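Side-chain contacts in NanU sialic acid binding protein (Bacteroides fragilis, PDB 4L7T), which binds sialic acid with high affinity and, as an outer-membrane SusD-family protein, probably passes it to the partner transporter NanO: residues V247-D252 and I410-E415; I385-D390 and R414-G419; S22-S27 and I103-L108; S205-Q210 and Q239-N244. All blocks are in the same frame, centred on the assembly; numbering follows the deposited sequence.

Contact 1: V247-D252 and I410-E415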
loop_
_atom_site.group_PDB
_atom_site.type_symbol
_atom_site.label_atom_id
_atom_site.label_comp_id
_atom_site.label_asym_id
_atom_site.label_seq_id
_atom_site.Cartn_x
_atom_site.Cartn_y
_atom_site.Cartn_z
ATOM N N VAL A 247 -18.350 1.411 -7.331
ATOM C CA VAL A 247 -17.074 0.783 -7.622
ATOM C C VAL A 247 -17.247 -0.350 -8.593
ATOM O O VAL A 247 -18.322 -0.975 -8.617
ATOM C CB VAL A 247 -16.442 0.174 -6.320
ATOM C CG1 VAL A 247 -15.826 1.357 -5.410
ATOM C CG2 VAL A 247 -17.404 -0.772 -5.532
ATOM N N SER A 248 -16.238 -0.595 -9.414
ATOM C CA SER A 248 -16.286 -1.624 -10.413
ATOM C C SER A 248 -14.848 -1.988 -10.761
ATOM O O SER A 248 -13.973 -1.091 -10.719
ATOM C CB SER A 248 -16.951 -1.009 -11.659
ATOM O OG SER A 248 -17.111 -2.005 -12.625
ATOM N N LEU A 249 -14.602 -3.241 -11.112
ATOM C CA LEU A 249 -13.312 -3.553 -11.756
ATOM C C LEU A 249 -13.121 -2.953 -13.150
ATOM O O LEU A 249 -13.990 -3.130 -14.027
ATOM C CB LEU A 249 -13.052 -5.062 -11.779
ATOM C CG LEU A 249 -13.049 -5.747 -10.419
ATOM C CD1 LEU A 249 -12.863 -7.231 -10.694
ATOM C CD2 LEU A 249 -11.895 -5.235 -9.525
ATOM N N GLN A 250 -11.988 -2.285 -13.390
ATOM C CA GLN A 250 -11.644 -1.901 -14.768
ATOM C C GLN A 250 -11.468 -3.197 -15.635
ATOM O O GLN A 250 -10.858 -4.180 -15.190
ATOM C CB GLN A 250 -10.345 -1.086 -14.753
ATOM C CG GLN A 250 -10.504 0.295 -14.145
ATOM C CD GLN A 250 -11.198 1.232 -15.187
ATOM O OE1 GLN A 250 -12.358 1.533 -15.035
ATOM N NE2 GLN A 250 -10.519 1.547 -16.308
ATOM N N ASP A 251 -11.924 -3.199 -16.912
ATOM C CA ASP A 251 -11.741 -4.338 -17.766
ATOM C C ASP A 251 -10.240 -4.569 -18.013
ATOM O O ASP A 251 -9.845 -5.727 -18.104
ATOM C CB ASP A 251 -12.362 -4.064 -19.170
ATOM C CG ASP A 251 -13.854 -4.184 -19.178
ATOM O OD1 ASP A 251 -14.431 -4.660 -18.188
ATOM O OD2 ASP A 251 -14.464 -3.795 -20.216
ATOM N N ASP A 252 -9.450 -3.486 -18.093
ATOM C CA ASP A 252 -8.009 -3.531 -18.413
ATOM C C ASP A 252 -7.215 -3.265 -17.123
ATOM O O ASP A 252 -7.236 -2.125 -16.548
ATOM C CB ASP A 252 -7.733 -2.496 -19.508
ATOM C CG ASP A 252 -6.281 -2.493 -20.029
ATOM O OD1 ASP A 252 -5.324 -2.826 -19.290
ATOM O OD2 ASP A 252 -6.068 -2.076 -21.212
ATOM N N ILE A 410 -12.773 -14.561 -5.511
ATOM C CA ILE A 410 -11.495 -14.900 -6.117
ATOM C C ILE A 410 -11.640 -14.953 -7.624
ATOM O O ILE A 410 -10.901 -14.323 -8.376
ATOM C CB ILE A 410 -10.934 -16.287 -5.615
ATOM C CG1 ILE A 410 -10.556 -16.246 -4.124
ATOM C CG2 ILE A 410 -9.701 -16.669 -6.432
ATOM C CD1 ILE A 410 -10.326 -17.668 -3.492
ATOM N N ASN A 411 -12.705 -15.609 -8.113
ATOM C CA ASN A 411 -12.852 -15.720 -9.554
ATOM C C ASN A 411 -13.308 -14.413 -10.235
ATOM O O ASN A 411 -13.034 -14.212 -11.389
ATOM C CB ASN A 411 -13.802 -16.901 -9.842
ATOM C CG ASN A 411 -13.056 -18.219 -9.674
ATOM O OD1 ASN A 411 -11.803 -18.242 -9.800
ATOM N ND2 ASN A 411 -13.794 -19.307 -9.364
ATOM N N GLN A 412 -13.918 -13.488 -9.494
ATOM C CA GLN A 412 -14.202 -12.178 -10.116
ATOM C C GLN A 412 -12.886 -11.441 -10.453
ATOM O O GLN A 412 -12.701 -10.835 -11.532
ATOM C CB GLN A 412 -15.035 -11.320 -9.158
ATOM C CG GLN A 412 -15.574 -10.027 -9.819
ATOM C CD GLN A 412 -16.640 -9.274 -8.935
ATOM O OE1 GLN A 412 -17.035 -9.742 -7.882
ATOM N NE2 GLN A 412 -17.089 -8.115 -9.425
ATOM N N VAL A 413 -11.945 -11.550 -9.527
ATOM C CA VAL A 413 -10.625 -10.925 -9.737
ATOM C C VAL A 413 -9.794 -11.672 -10.823
ATOM O O VAL A 413 -9.227 -11.040 -11.691
ATOM C CB VAL A 413 -9.863 -10.833 -8.397
ATOM C CG1 VAL A 413 -8.445 -10.291 -8.600
ATOM C CG2 VAL A 413 -10.595 -9.839 -7.452
ATOM N N ARG A 414 -9.767 -12.992 -10.797
ATOM C CA ARG A 414 -9.084 -13.760 -11.877
ATOM C C ARG A 414 -9.655 -13.522 -13.269
ATOM O O ARG A 414 -8.927 -13.402 -14.249
ATOM C CB ARG A 414 -9.152 -15.249 -11.585
ATOM C CG ARG A 414 -8.274 -15.577 -10.445
ATOM C CD ARG A 414 -8.232 -17.094 -10.135
ATOM N NE ARG A 414 -7.385 -17.317 -8.926
ATOM C CZ ARG A 414 -7.087 -18.530 -8.424
ATOM N NH1 ARG A 414 -7.584 -19.663 -9.013
ATOM N NH2 ARG A 414 -6.347 -18.687 -7.292
ATOM N N GLU A 415 -10.986 -13.446 -13.389
ATOM C CA GLU A 415 -11.591 -13.226 -14.684
ATOM C C GLU A 415 -11.067 -11.908 -15.320
ATOM O O GLU A 415 -10.773 -11.836 -16.506
ATOM C CB GLU A 415 -13.124 -13.222 -14.547
ATOM C CG GLU A 415 -13.801 -12.775 -15.870
ATOM C CD GLU A 415 -15.313 -12.566 -15.728
ATOM O OE1 GLU A 415 -15.745 -11.603 -15.046
ATOM O OE2 GLU A 415 -16.089 -13.338 -16.333
#
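Q412, in the middle of helix 407-418, receives L249 both on its backbone and on its side chain. L249 CD1 lies 3.7 Å from Q412 O, a van der Waals contact of a methyl group with a carbonyl oxygen. The same methyl carbon, L249 CD1, stands 4.0 Å from Q412 CG, so the glutamine takes part through its first methylene, and the two side chains meet at a slant. CG anti to the backbone N (chi1 -170°) brings that methylene of Q412 up to L249 CD1, and the rest of the chain continues extended. L249 aims its CB at the helix, and an extended second torsion (chi2 177°) carries CD1 forward to that surface. The loop thus inserts one leucine between two helices: CD1 reaches helix 407-418, while L249 CD2 packs 3.6 Å from A389 N at the start of helix 388-401. The largely helical setting fits the SusD family, whose sequence signature is grouped with the TPR repeats. V413 comes next, and here the approach is looser. L249 CD1 is 4.4 Å from V413 CA, whereas the valine side chain comes no closer than 4.7 Å to the loop segment, so the main chain does the touching. V413 also packs on L392, as does Q412, and on E459 and E463 of helix 452-463. Beyond the leucine, Q250 O accepts a hydrogen bond from NH1 of R416, one helical turn past Q412.

Contact 2: I385-D390 and R414-G419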
loop_
_atom_site.group_PDB
_atom_site.type_symbol
_atom_site.label_atom_id
_atom_site.label_comp_id
_atom_site.label_asym_id
_atom_site.label_seq_id
_atom_site.Cartn_x
_atom_site.Cartn_y
_atom_site.Cartn_z
ATOM N N ILE A 385 -4.185 3.349 -2.488
ATOM C CA ILE A 385 -4.223 2.741 -1.157
ATOM C C ILE A 385 -5.273 1.636 -1.104
ATOM O O ILE A 385 -4.987 0.521 -0.637
ATOM C CB ILE A 385 -4.571 3.852 -0.056
ATOM C CG1 ILE A 385 -3.478 4.950 -0.105
ATOM C CG2 ILE A 385 -4.757 3.270 1.290
ATOM C CD1 ILE A 385 -1.982 4.475 0.271
ATOM N N TYR A 386 -6.494 1.943 -1.598
ATOM C CA TYR A 386 -7.577 0.950 -1.598
ATOM C C TYR A 386 -8.233 0.953 -2.949
ATOM O O TYR A 386 -8.629 2.033 -3.495
ATOM C CB TYR A 386 -8.663 1.298 -0.604
ATOM C CG TYR A 386 -8.236 1.181 0.842
ATOM C CD1 TYR A 386 -7.513 0.107 1.306
ATOM C CD2 TYR A 386 -8.639 2.168 1.784
ATOM C CE1 TYR A 386 -7.175 -0.030 2.631
ATOM C CE2 TYR A 386 -8.301 2.026 3.118
ATOM C CZ TYR A 386 -7.577 0.925 3.536
ATOM O OH TYR A 386 -7.293 0.852 4.912
ATOM N N ARG A 387 -8.295 -0.256 -3.543
ATOM C CA ARG A 387 -9.129 -0.373 -4.763
ATOM C C ARG A 387 -10.007 -1.559 -4.739
ATOM O O ARG A 387 -9.939 -2.322 -3.799
ATOM C CB ARG A 387 -8.299 -0.358 -5.987
ATOM C CG ARG A 387 -7.303 -1.347 -6.059
ATOM C CD ARG A 387 -6.357 -0.961 -7.248
ATOM N NE ARG A 387 -5.200 -1.942 -7.390
ATOM C CZ ARG A 387 -5.262 -3.121 -8.007
ATOM N NH1 ARG A 387 -6.442 -3.588 -8.535
ATOM N NH2 ARG A 387 -4.178 -3.915 -8.008
ATOM N N TYR A 388 -10.993 -1.569 -5.624
ATOM C CA TYR A 388 -12.062 -2.544 -5.505
ATOM C C TYR A 388 -11.544 -3.999 -5.528
ATOM O O TYR A 388 -12.158 -4.832 -4.799
ATOM C CB TYR A 388 -13.126 -2.345 -6.582
ATOM C CG TYR A 388 -14.411 -3.144 -6.378
ATOM C CD1 TYR A 388 -14.999 -3.208 -5.083
ATOM C CD2 TYR A 388 -14.986 -3.805 -7.445
ATOM C CE1 TYR A 388 -16.225 -3.939 -4.860
ATOM C CE2 TYR A 388 -16.191 -4.577 -7.249
ATOM C CZ TYR A 388 -16.763 -4.598 -5.942
ATOM O OH TYR A 388 -17.971 -5.302 -5.820
ATOM N N ALA A 389 -10.485 -4.326 -6.318
ATOM C CA ALA A 389 -9.993 -5.710 -6.206
ATOM C C ALA A 389 -9.563 -6.063 -4.755
ATOM O O ALA A 389 -9.699 -7.220 -4.351
ATOM C CB ALA A 389 -8.864 -5.936 -7.237
ATOM N N ASP A 390 -9.064 -5.095 -3.978
ATOM C CA ASP A 390 -8.648 -5.351 -2.566
ATOM C C ASP A 390 -9.904 -5.633 -1.718
ATOM O O ASP A 390 -9.930 -6.581 -0.905
ATOM C CB ASP A 390 -7.915 -4.085 -2.151
ATOM C CG ASP A 390 -7.120 -4.198 -0.852
ATOM O OD1 ASP A 390 -7.096 -5.269 -0.196
ATOM O OD2 ASP A 390 -6.510 -3.148 -0.445
ATOM N N ARG A 414 -9.767 -12.992 -10.797
ATOM C CA ARG A 414 -9.084 -13.760 -11.877
ATOM C C ARG A 414 -9.655 -13.522 -13.269
ATOM O O ARG A 414 -8.927 -13.402 -14.249
ATOM C CB ARG A 414 -9.152 -15.249 -11.585
ATOM C CG ARG A 414 -8.274 -15.577 -10.445
ATOM C CD ARG A 414 -8.232 -17.094 -10.135
ATOM N NE ARG A 414 -7.385 -17.317 -8.926
ATOM C CZ ARG A 414 -7.087 -18.530 -8.424
ATOM N NH1 ARG A 414 -7.584 -19.663 -9.013
ATOM N NH2 ARG A 414 -6.347 -18.687 -7.292
ATOM N N GLU A 415 -10.986 -13.446 -13.389
ATOM C CA GLU A 415 -11.591 -13.226 -14.684
ATOM C C GLU A 415 -11.067 -11.908 -15.320
ATOM O O GLU A 415 -10.773 -11.836 -16.506
ATOM C CB GLU A 415 -13.124 -13.222 -14.547
ATOM C CG GLU A 415 -13.801 -12.775 -15.870
ATOM C CD GLU A 415 -15.313 -12.566 -15.728
ATOM O OE1 GLU A 415 -15.745 -11.603 -15.046
ATOM O OE2 GLU A 415 -16.089 -13.338 -16.333
ATOM N N ARG A 416 -10.941 -10.846 -14.513
ATOM C CA ARG A 416 -10.387 -9.552 -14.981
ATOM C C ARG A 416 -8.928 -9.752 -15.465
ATOM O O ARG A 416 -8.530 -9.188 -16.488
ATOM C CB ARG A 416 -10.545 -8.393 -13.920
ATOM C CG ARG A 416 -10.202 -7.029 -14.512
ATOM C CD ARG A 416 -8.673 -6.670 -14.446
ATOM N NE ARG A 416 -8.275 -6.498 -13.046
ATOM C CZ ARG A 416 -8.545 -5.420 -12.331
ATOM N NH1 ARG A 416 -9.185 -4.373 -12.868
ATOM N NH2 ARG A 416 -8.139 -5.369 -11.059
ATOM N N ALA A 417 -8.148 -10.501 -14.700
ATOM C CA ALA A 417 -6.703 -10.678 -14.915
ATOM C C ALA A 417 -6.428 -11.458 -16.267
ATOM O O ALA A 417 -5.537 -11.089 -17.074
ATOM C CB ALA A 417 -6.098 -11.499 -13.725
ATOM N N TYR A 418 -7.229 -12.514 -16.464
ATOM C CA TYR A 418 -7.085 -13.352 -17.659
ATOM C C TYR A 418 -7.868 -12.857 -18.859
ATOM O O TYR A 418 -7.555 -13.231 -19.992
ATOM C CB TYR A 418 -7.429 -14.783 -17.360
ATOM C CG TYR A 418 -6.497 -15.479 -16.418
ATOM C CD1 TYR A 418 -5.211 -15.863 -16.816
ATOM C CD2 TYR A 418 -6.889 -15.714 -15.100
ATOM C CE1 TYR A 418 -4.344 -16.518 -15.917
ATOM C CE2 TYR A 418 -6.032 -16.403 -14.155
ATOM C CZ TYR A 418 -4.750 -16.801 -14.593
ATOM O OH TYR A 418 -4.001 -17.487 -13.662
ATOM N N GLY A 419 -8.852 -11.987 -18.646
ATOM C CA GLY A 419 -9.808 -11.607 -19.706
ATOM C C GLY A 419 -11.010 -12.548 -19.720
ATOM O O GLY A 419 -10.883 -13.731 -19.526
#
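A buried arginine-glutamate network, at the point where strand 383-387 runs into helix 388-401, brings R387 NH1 to within 3.5 Å of R416 NH2. The two guanidinium groups approach obliquely, their planes 50° apart, and R416 NH2 lies at the edge of the R387 group, near its plane. Glutamates account for this closeness of like charges: E463 OE2 makes salt bridges with both R387 NH1 and R416 NH2, and E266 joins the pair a second time, with OE2 on R387 NH1 and OE1 on R416 NH1. E467 takes R387 NH2. These carboxylates offset the two positive charges and probably restrict the rotation of each flat group. The routes to it differ. R387 runs out extended from CG to NE, but R416 is folded at chi2 (-86°) and chi3 (-67°), which carries its guanidinium beside the first turn of helix 388-401. There R416 NH2 rests 3.9 Å from A389 CB, an apolar neighbour. R387 itself occupies the N-cap position of that helix, and D390 N donates to R387 O at 2.9 Å. Strand 383-387 pairs antiparallel with strand 267-271, where I385 and Y386 form a classic beta bulge opposite F269; helix 407-418 supplies R416, helix 452-463 supplies E463, and Y386 packs on helix 206-223.

Contact 3: S22-S27 and I103-L108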
loop_
_atom_site.group_PDB
_atom_site.type_symbol
_atom_site.label_atom_id
_atom_site.label_comp_id
_atom_site.label_asym_id
_atom_site.label_seq_id
_atom_site.Cartn_x
_atom_site.Cartn_y
_atom_site.Cartn_z
ATOM N N SER A 22 1.863 34.575 14.480
ATOM C CA SER A 22 0.788 33.952 13.701
ATOM C C SER A 22 0.863 32.417 13.834
ATOM O O SER A 22 1.918 31.847 13.652
ATOM C CB SER A 22 0.932 34.418 12.248
ATOM O OG SER A 22 -0.056 33.885 11.393
ATOM N N SER A 23 -0.247 31.765 14.196
ATOM C CA SER A 23 -0.319 30.298 14.296
ATOM C C SER A 23 -1.496 29.776 13.478
ATOM O O SER A 23 -2.463 30.516 13.193
ATOM C CB SER A 23 -0.537 29.851 15.740
ATOM O OG SER A 23 -1.293 28.626 15.769
ATOM N N ILE A 24 -1.447 28.485 13.152
ATOM C CA ILE A 24 -2.531 27.936 12.357
ATOM C C ILE A 24 -3.815 27.659 13.172
ATOM O O ILE A 24 -4.875 27.401 12.575
ATOM C CB ILE A 24 -2.098 26.676 11.576
ATOM C CG1 ILE A 24 -1.748 25.553 12.550
ATOM C CG2 ILE A 24 -1.025 27.027 10.499
ATOM C CD1 ILE A 24 -1.347 24.236 11.774
ATOM N N ALA A 25 -3.752 27.723 14.498
ATOM C CA ALA A 25 -4.914 27.500 15.343
ATOM C C ALA A 25 -5.688 28.835 15.676
ATOM O O ALA A 25 -6.785 28.818 16.344
ATOM C CB ALA A 25 -4.530 26.766 16.600
ATOM N N ASP A 26 -5.144 29.921 15.147
ATOM C CA ASP A 26 -5.705 31.282 15.381
ATOM C C ASP A 26 -7.112 31.281 14.748
ATOM O O ASP A 26 -7.270 30.794 13.603
ATOM C CB ASP A 26 -4.848 32.399 14.731
ATOM C CG ASP A 26 -3.466 32.651 15.456
ATOM O OD1 ASP A 26 -3.231 32.161 16.596
ATOM O OD2 ASP A 26 -2.654 33.386 14.841
ATOM N N SER A 27 -8.064 31.919 15.434
ATOM C CA SER A 27 -9.493 31.855 15.018
ATOM C C SER A 27 -9.808 32.370 13.630
ATOM O O SER A 27 -10.740 31.864 13.023
ATOM C CB SER A 27 -10.413 32.451 16.065
ATOM O OG SER A 27 -10.213 31.705 17.259
ATOM N N ILE A 103 -0.963 13.127 12.323
ATOM C CA ILE A 103 -1.907 12.895 13.378
ATOM C C ILE A 103 -2.139 14.219 14.164
ATOM O O ILE A 103 -3.268 14.570 14.450
ATOM C CB ILE A 103 -1.444 11.766 14.317
ATOM C CG1 ILE A 103 -1.631 10.363 13.640
ATOM C CG2 ILE A 103 -2.164 11.743 15.688
ATOM C CD1 ILE A 103 -0.719 9.299 14.333
ATOM N N ASN A 104 -1.057 14.916 14.508
ATOM C CA ASN A 104 -1.268 16.191 15.262
ATOM C C ASN A 104 -2.212 17.164 14.559
ATOM O O ASN A 104 -3.084 17.739 15.216
ATOM C CB ASN A 104 0.087 16.869 15.506
ATOM C CG ASN A 104 0.010 18.018 16.537
ATOM O OD1 ASN A 104 -0.596 17.893 17.581
ATOM N ND2 ASN A 104 0.684 19.067 16.231
ATOM N N GLN A 105 -2.048 17.299 13.268
ATOM C CA GLN A 105 -2.879 18.211 12.472
ATOM C C GLN A 105 -4.310 17.719 12.290
ATOM O O GLN A 105 -5.277 18.505 12.256
ATOM C CB GLN A 105 -2.303 18.435 11.118
ATOM C CG GLN A 105 -0.847 18.977 11.158
ATOM C CD GLN A 105 -0.786 20.406 11.514
ATOM O OE1 GLN A 105 -1.468 21.230 10.885
ATOM N NE2 GLN A 105 0.097 20.751 12.507
ATOM N N ILE A 106 -4.472 16.411 12.151
ATOM C CA ILE A 106 -5.833 15.877 12.201
ATOM C C ILE A 106 -6.498 16.165 13.505
ATOM O O ILE A 106 -7.700 16.444 13.552
ATOM C CB ILE A 106 -5.821 14.330 12.005
ATOM C CG1 ILE A 106 -5.256 14.064 10.649
ATOM C CG2 ILE A 106 -7.204 13.696 12.052
ATOM C CD1 ILE A 106 -4.936 12.480 10.437
ATOM N N ASN A 107 -5.728 16.107 14.585
ATOM C CA ASN A 107 -6.322 16.306 15.875
ATOM C C ASN A 107 -6.888 17.769 15.984
ATOM O O ASN A 107 -7.848 17.957 16.665
ATOM C CB ASN A 107 -5.280 16.035 16.975
ATOM C CG ASN A 107 -4.991 14.558 17.121
ATOM O OD1 ASN A 107 -5.783 13.727 16.654
ATOM N ND2 ASN A 107 -3.853 14.211 17.740
ATOM N N LEU A 108 -6.192 18.698 15.361
ATOM C CA LEU A 108 -6.548 20.163 15.236
ATOM C C LEU A 108 -7.853 20.257 14.426
ATOM O O LEU A 108 -8.837 20.871 14.895
ATOM C CB LEU A 108 -5.475 20.996 14.526
ATOM C CG LEU A 108 -5.868 22.512 14.453
ATOM C CD1 LEU A 108 -6.118 23.122 15.833
ATOM C CD2 LEU A 108 -4.859 23.352 13.666
#
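I24 and A25, the two central residues of a type I beta turn from S23 to D26, lie against L108 on helix 99-115. The turn belongs to the loop that leads into helix 33-48, so the contact ties the N-terminal part of the chain to the helical body. Its apolar portion is divided between the leucine's two branches: L108 CD2 is 4.0 Å from I24 CG1, and L108 CD1 is 4.0 Å from A25 CB. I24 holds CG1 between its backbone N and its carbonyl carbon (chi1 65°), which turns the longer branch toward the helix. F39 and W30 also touch L108, so aromatic residues add to its surroundings. A second kind of contact pairs carbon with a polar group. I24 crosses the Q105 side chain at about a right angle, and the bend of Q105 at chi2 sets its amide beside the isoleucine; I24 CD1 stands only 3.1 Å from Q105 OE1, shorter than such a pair normally allows, so the exact spacing is doubtful. I24 CD1 is 3.8 Å from Q105 NE2. Among the hydrogen bonds, K112, further along helix 99-115, donates from NZ to A25 O; those that shape the turn lie within 22-27. The backbone bond that would close the turn, D26 N to S23 O, is weak, but an ST turn backs it up: A25 N donates to S23 OG at 2.9 Å. S23 N also donates to D26 OD2 at 3.0 Å, almost perfectly straight (179°) and from above the carboxylate plane, 59° out of it.

Contact 4: S205-Q210 and Q239-N244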
loop_
_atom_site.group_PDB
_atom_site.type_symbol
_atom_site.label_atom_id
_atom_site.label_comp_id
_atom_site.label_asym_id
_atom_site.label_seq_id
_atom_site.Cartn_x
_atom_site.Cartn_y
_atom_site.Cartn_z
ATOM N N SER A 205 -13.331 8.796 2.399
ATOM C CA SER A 205 -14.823 8.652 2.169
ATOM C C SER A 205 -15.292 7.469 3.029
ATOM O O SER A 205 -14.458 6.755 3.642
ATOM C CB SER A 205 -15.101 8.357 0.698
ATOM O OG SER A 205 -14.585 7.082 0.341
ATOM N N MET A 206 -16.608 7.239 3.081
ATOM C CA MET A 206 -17.099 6.061 3.781
ATOM C C MET A 206 -16.536 4.735 3.271
ATOM O O MET A 206 -16.222 3.875 4.116
ATOM C CB MET A 206 -18.668 6.032 3.703
ATOM C CG MET A 206 -19.249 4.879 4.469
ATOM S SD MET A 206 -18.938 4.805 6.242
ATOM C CE MET A 206 -20.588 4.367 6.846
ATOM N N ALA A 207 -16.396 4.580 1.959
ATOM C CA ALA A 207 -15.870 3.292 1.443
ATOM C C ALA A 207 -14.426 3.064 1.937
ATOM O O ALA A 207 -14.024 1.946 2.170
ATOM C CB ALA A 207 -15.892 3.257 -0.029
ATOM N N ALA A 208 -13.623 4.115 2.066
ATOM C CA ALA A 208 -12.270 3.961 2.621
ATOM C C ALA A 208 -12.360 3.550 4.109
ATOM O O ALA A 208 -11.618 2.689 4.548
ATOM C CB ALA A 208 -11.482 5.336 2.521
ATOM N N THR A 209 -13.277 4.153 4.891
ATOM C CA THR A 209 -13.466 3.726 6.265
ATOM C C THR A 209 -13.867 2.284 6.319
ATOM O O THR A 209 -13.351 1.524 7.151
ATOM C CB THR A 209 -14.523 4.620 7.036
ATOM O OG1 THR A 209 -13.845 5.887 7.244
ATOM C CG2 THR A 209 -14.873 4.053 8.398
ATOM N N GLN A 210 -14.753 1.849 5.404
ATOM C CA GLN A 210 -15.201 0.438 5.448
ATOM C C GLN A 210 -14.070 -0.544 5.038
ATOM O O GLN A 210 -13.978 -1.647 5.586
ATOM C CB GLN A 210 -16.419 0.204 4.543
ATOM C CG GLN A 210 -17.689 0.962 5.050
ATOM C CD GLN A 210 -18.057 0.560 6.419
ATOM O OE1 GLN A 210 -18.166 -0.619 6.711
ATOM N NE2 GLN A 210 -18.301 1.541 7.289
ATOM N N GLN A 239 -18.893 -6.105 2.603
ATOM C CA GLN A 239 -20.150 -6.328 1.857
ATOM C C GLN A 239 -20.874 -4.992 1.625
ATOM O O GLN A 239 -21.538 -4.819 0.582
ATOM C CB GLN A 239 -21.104 -7.325 2.589
ATOM C CG GLN A 239 -20.603 -8.731 2.331
ATOM C CD GLN A 239 -21.379 -9.809 3.141
ATOM O OE1 GLN A 239 -21.916 -9.541 4.205
ATOM N NE2 GLN A 239 -21.321 -10.991 2.681
ATOM N N SER A 240 -20.710 -4.075 2.571
ATOM C CA SER A 240 -21.366 -2.733 2.486
ATOM C C SER A 240 -20.731 -1.906 1.336
ATOM O O SER A 240 -21.398 -1.056 0.797
ATOM C CB SER A 240 -21.430 -2.029 3.871
ATOM O OG SER A 240 -20.215 -1.321 4.034
ATOM N N ILE A 241 -19.445 -2.157 1.019
ATOM C CA ILE A 241 -18.827 -1.485 -0.158
ATOM C C ILE A 241 -19.351 -2.057 -1.452
ATOM O O ILE A 241 -19.778 -1.354 -2.385
ATOM C CB ILE A 241 -17.289 -1.654 -0.098
ATOM C CG1 ILE A 241 -16.758 -0.953 1.143
ATOM C CG2 ILE A 241 -16.638 -1.126 -1.449
ATOM C CD1 ILE A 241 -15.291 -1.402 1.342
ATOM N N VAL A 242 -19.436 -3.395 -1.506
ATOM C CA VAL A 242 -20.012 -4.097 -2.702
ATOM C C VAL A 242 -21.447 -3.579 -2.942
ATOM O O VAL A 242 -21.821 -3.365 -4.097
ATOM C CB VAL A 242 -20.062 -5.613 -2.448
ATOM C CG1 VAL A 242 -20.844 -6.312 -3.600
ATOM C CG2 VAL A 242 -18.593 -6.197 -2.333
ATOM N N SER A 243 -22.221 -3.360 -1.877
ATOM C CA SER A 243 -23.611 -2.965 -2.083
ATOM C C SER A 243 -23.725 -1.490 -2.386
ATOM O O SER A 243 -24.390 -1.130 -3.363
ATOM C CB SER A 243 -24.463 -3.336 -0.871
ATOM O OG SER A 243 -24.039 -2.702 0.333
ATOM N N ASN A 244 -23.083 -0.655 -1.561
ATOM C CA ASN A 244 -23.437 0.815 -1.569
ATOM C C ASN A 244 -22.515 1.784 -2.278
ATOM O O ASN A 244 -22.892 2.994 -2.466
ATOM C CB ASN A 244 -23.602 1.329 -0.148
ATOM C CG ASN A 244 -24.658 0.523 0.657
ATOM O OD1 ASN A 244 -24.552 0.461 1.874
ATOM N ND2 ASN A 244 -25.580 -0.186 -0.026
#
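Helices 206-210 and 239-244 run roughly antiparallel, at 153° between directions and 9.5 Å between axes at closest, and A207 and I241 bring their CA atoms to 5.8 Å. I241 carries most of the packing. Its CG1 lies 3.6 Å from Q210 CB, and I241 CD1 sits 3.7 Å from A207 O, so this isoleucine branch packs against a methylene and a main-chain carbonyl. A207 adds its own methyl group at longer range, with CB 4.5 Å from I241 CG1. Further along its side chain, Q210 bends at chi2 (-58°) and lays its amide next to S240. Q210 OE1 and S240 OG stand 3.4 Å apart without forming a hydrogen bond; S240 OG is instead bonded to A237 O and Y195 OH. Q210 NE2 pairs with E188 OE2 and also donates weakly to M206 SD at 3.5 Å. S240 OG and Q210 NE2 are thus satisfied partly within their own helices and partly by Y195 and E188. The packing across the pair is chiefly by carbon, with A207 O and the S240 hydroxyl also touching. Strand 267-271 borders it, with I268 touching A207 and I241. Consecutive helices packed antiparallel across a short connection form a helical hairpin, consistent with the TPR-like character of the SusD family.

Overall arrangement
From the N terminus, contact 3 closes first, joining the loop before helix 33-48 to helix 99-115 at one end of the molecule. Contact 4 then closes the short hairpin of helices 206-223 and 227-244. Contact 1 makes the longest closure, bringing the loop after helix 227-244 onto helix 407-418. Contact 2 opens inside that span and brings the junction of strand 383-387 and helix 388-401 onto the same stretch of helix 407-418, sharing R414 and E415. Their centres are about 4 Å apart. Contact 4 touches both, its centre about 17 and 16 Å from theirs, whereas contact 3 stays separate, about 42 Å from contact 1 between centres.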